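Local coordinates for protein decaprenyl diphosphate synthase (Rhodobacter capsulatus, PDB 3MZV) that probably elongates farnesyl diphosphate with isopentenyl diphosphate units, in a magnesium-dependent reaction, to all-trans polyprenyl diphosphates that supply the side chains of isoprenoid quinones, at residues 167-172 / 245-251. Residues are numbered along the deposited sequence; the frame is centred on the assembly and turned at random.
Sequences TTEDIY and LTMPVIK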
loop_
_atom_site.group_PDB
_atom_site.type_symbol
_atom_site.label_atom_id
_atom_site.label_comp_id
_atom_site.label_asym_id
_atom_site.label_seq_id
_atom_site.Cartn_x
_atom_site.Cartn_y
_atom_site.Cartn_z
ATOM N N THR B 167 -21.305 2.937 -18.628
ATOM C CA THR B 167 -19.885 2.627 -18.925
ATOM C C THR B 167 -19.631 2.360 -20.424
ATOM O O THR B 167 -20.237 1.491 -21.055
ATOM C CB THR B 167 -19.392 1.445 -18.099
ATOM O OG1 THR B 167 -19.619 1.688 -16.720
ATOM C CG2 THR B 167 -17.867 1.158 -18.298
ATOM N N THR B 168 -18.697 3.104 -20.973
ATOM C CA THR B 168 -18.354 3.071 -22.389
ATOM C C THR B 168 -17.121 2.218 -22.592
ATOM O O THR B 168 -16.400 1.935 -21.635
ATOM C CB THR B 168 -17.986 4.479 -22.832
ATOM O OG1 THR B 168 -16.889 4.933 -22.013
ATOM C CG2 THR B 168 -19.188 5.397 -22.691
ATOM N N GLU B 169 -16.844 1.867 -23.843
ATOM C CA GLU B 169 -15.584 1.163 -24.178
ATOM C C GLU B 169 -14.337 1.965 -23.749
ATOM O O GLU B 169 -13.353 1.396 -23.322
ATOM C CB GLU B 169 -15.530 0.843 -25.680
ATOM C CG GLU B 169 -16.616 -0.171 -26.135
ATOM C CD GLU B 169 -16.382 -0.774 -27.533
ATOM O OE1 GLU B 169 -15.232 -0.835 -27.987
ATOM O OE2 GLU B 169 -17.357 -1.228 -28.168
ATOM N N ASP B 170 -14.391 3.288 -23.864
ATOM C CA ASP B 170 -13.284 4.151 -23.467
ATOM C C ASP B 170 -13.027 4.014 -21.967
ATOM O O ASP B 170 -11.884 3.854 -21.547
ATOM C CB ASP B 170 -13.572 5.621 -23.843
ATOM C CG ASP B 170 -13.412 5.905 -25.382
ATOM O OD1 ASP B 170 -13.093 4.983 -26.178
ATOM O OD2 ASP B 170 -13.640 7.056 -25.809
ATOM N N ILE B 171 -14.092 4.002 -21.163
ATOM C CA ILE B 171 -13.949 3.812 -19.711
ATOM C C ILE B 171 -13.387 2.460 -19.393
ATOM O O ILE B 171 -12.504 2.332 -18.523
ATOM C CB ILE B 171 -15.276 4.090 -18.958
ATOM C CG1 ILE B 171 -15.585 5.576 -19.093
ATOM C CG2 ILE B 171 -15.212 3.632 -17.474
ATOM C CD1 ILE B 171 -16.991 6.014 -18.687
ATOM N N TYR B 172 -13.884 1.430 -20.095
ATOM C CA TYR B 172 -13.401 0.084 -19.888
ATOM C C TYR B 172 -11.899 -0.002 -20.172
ATOM O O TYR B 172 -11.191 -0.667 -19.425
ATOM C CB TYR B 172 -14.185 -0.931 -20.735
ATOM C CG TYR B 172 -13.556 -2.318 -20.851
ATOM C CD1 TYR B 172 -13.620 -3.206 -19.820
ATOM C CD2 TYR B 172 -12.886 -2.703 -22.011
ATOM C CE1 TYR B 172 -13.059 -4.452 -19.910
ATOM C CE2 TYR B 172 -12.320 -3.993 -22.133
ATOM C CZ TYR B 172 -12.390 -4.841 -21.076
ATOM O OH TYR B 172 -11.821 -6.127 -21.152
ATOM N N LEU B 245 -18.719 -4.062 -15.771
ATOM C CA LEU B 245 -18.945 -3.658 -17.159
ATOM C C LEU B 245 -17.652 -3.909 -17.938
ATOM O O LEU B 245 -16.732 -3.059 -17.927
ATOM C CB LEU B 245 -19.387 -2.201 -17.263
ATOM C CG LEU B 245 -20.906 -2.017 -17.135
ATOM C CD1 LEU B 245 -21.613 -2.669 -18.371
ATOM C CD2 LEU B 245 -21.456 -2.594 -15.823
ATOM N N THR B 246 -17.574 -5.114 -18.537
ATOM C CA THR B 246 -16.454 -5.483 -19.409
ATOM C C THR B 246 -16.901 -5.460 -20.861
ATOM O O THR B 246 -18.102 -5.497 -21.133
ATOM C CB THR B 246 -15.883 -6.870 -19.006
ATOM O OG1 THR B 246 -16.853 -7.899 -19.156
ATOM C CG2 THR B 246 -15.360 -6.851 -17.526
ATOM N N MET B 247 -15.942 -5.470 -21.776
ATOM C CA MET B 247 -16.218 -5.321 -23.201
ATOM C C MET B 247 -17.432 -6.130 -23.733
ATOM O O MET B 247 -18.261 -5.553 -24.427
ATOM C CB MET B 247 -14.961 -5.582 -24.049
ATOM C CG MET B 247 -15.054 -5.134 -25.435
ATOM S SD MET B 247 -13.464 -5.269 -26.423
ATOM C CE MET B 247 -12.888 -3.547 -26.200
ATOM N N PRO B 248 -17.526 -7.444 -23.440
ATOM C CA PRO B 248 -18.605 -8.225 -24.082
ATOM C C PRO B 248 -19.982 -7.760 -23.588
ATOM O O PRO B 248 -20.969 -7.830 -24.303
ATOM C CB PRO B 248 -18.345 -9.652 -23.618
ATOM C CG PRO B 248 -17.080 -9.602 -22.863
ATOM C CD PRO B 248 -16.583 -8.300 -22.705
ATOM N N VAL B 249 -20.044 -7.271 -22.349
ATOM C CA VAL B 249 -21.290 -6.692 -21.842
ATOM C C VAL B 249 -21.540 -5.346 -22.426
ATOM O O VAL B 249 -22.629 -5.084 -22.898
ATOM C CB VAL B 249 -21.311 -6.583 -20.311
ATOM C CG1 VAL B 249 -22.651 -5.956 -19.800
ATOM C CG2 VAL B 249 -21.048 -7.946 -19.677
ATOM N N ILE B 250 -20.545 -4.447 -22.361
ATOM C CA ILE B 250 -20.718 -3.077 -22.893
ATOM C C ILE B 250 -21.221 -3.101 -24.359
ATOM O O ILE B 250 -22.121 -2.360 -24.743
ATOM C CB ILE B 250 -19.376 -2.321 -22.830
ATOM C CG1 ILE B 250 -18.985 -2.079 -21.382
ATOM C CG2 ILE B 250 -19.440 -1.024 -23.634
ATOM C CD1 ILE B 250 -17.448 -1.727 -21.232
ATOM N N LYS B 251 -20.588 -3.932 -25.171
ATOM C CA LYS B 251 -20.961 -4.027 -26.590
ATOM C C LYS B 251 -22.396 -4.545 -26.758
ATOM O O LYS B 251 -23.104 -4.087 -27.621
ATOM C CB LYS B 251 -20.002 -4.928 -27.346
ATOM C CG LYS B 251 -18.651 -4.297 -27.628
ATOM C CD LYS B 251 -17.778 -5.221 -28.463
ATOM C CE LYS B 251 -16.386 -4.630 -28.775
ATOM N NZ LYS B 251 -16.482 -3.437 -29.655
#
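Tyr-172 lays one face of its ring on the start of helix 247-254: Met-247 N stands 3.5 Å above the ring plane over its centre, and Thr-246 C lies nearer the rim. CG of Tyr-172 is anti to the backbone N (chi1 166°), carrying the ring across to this helix end, where Tyr-172 CE2 meets Met-247 CB at 3.6 Å and the hydroxyl reaches a hydrogen bond with Asp-221. Ile-250 comes in obliquely, its CD1 3.4 Å from Tyr-172 CB, while its CG2 rests on Glu-169 CG and on the carbonyl of Thr-167. Replacing Tyr-172 by an alanine is likely to open a gap beside Met-247 and Ile-250 and to leave Asp-221 without its phenolic partner. Nearer the solvent, the Glu-169 and Lys-251 side chains cross at about a right angle in a salt bridge, NZ meeting OE2 on its syn side at 2.8 Å, 30° out of the carboxylate plane. At the other end Thr-167 CB packs on Leu-245 CB at 3.7 Å. Thr-168 OG1 N-caps helix 169-194. The contact thus joins the first turns of both helices in a largely helical fold, setting Tyr-172 OH against the second aspartate-rich (DDxxD) motif, which in relatives binds magnesium-diphosphate.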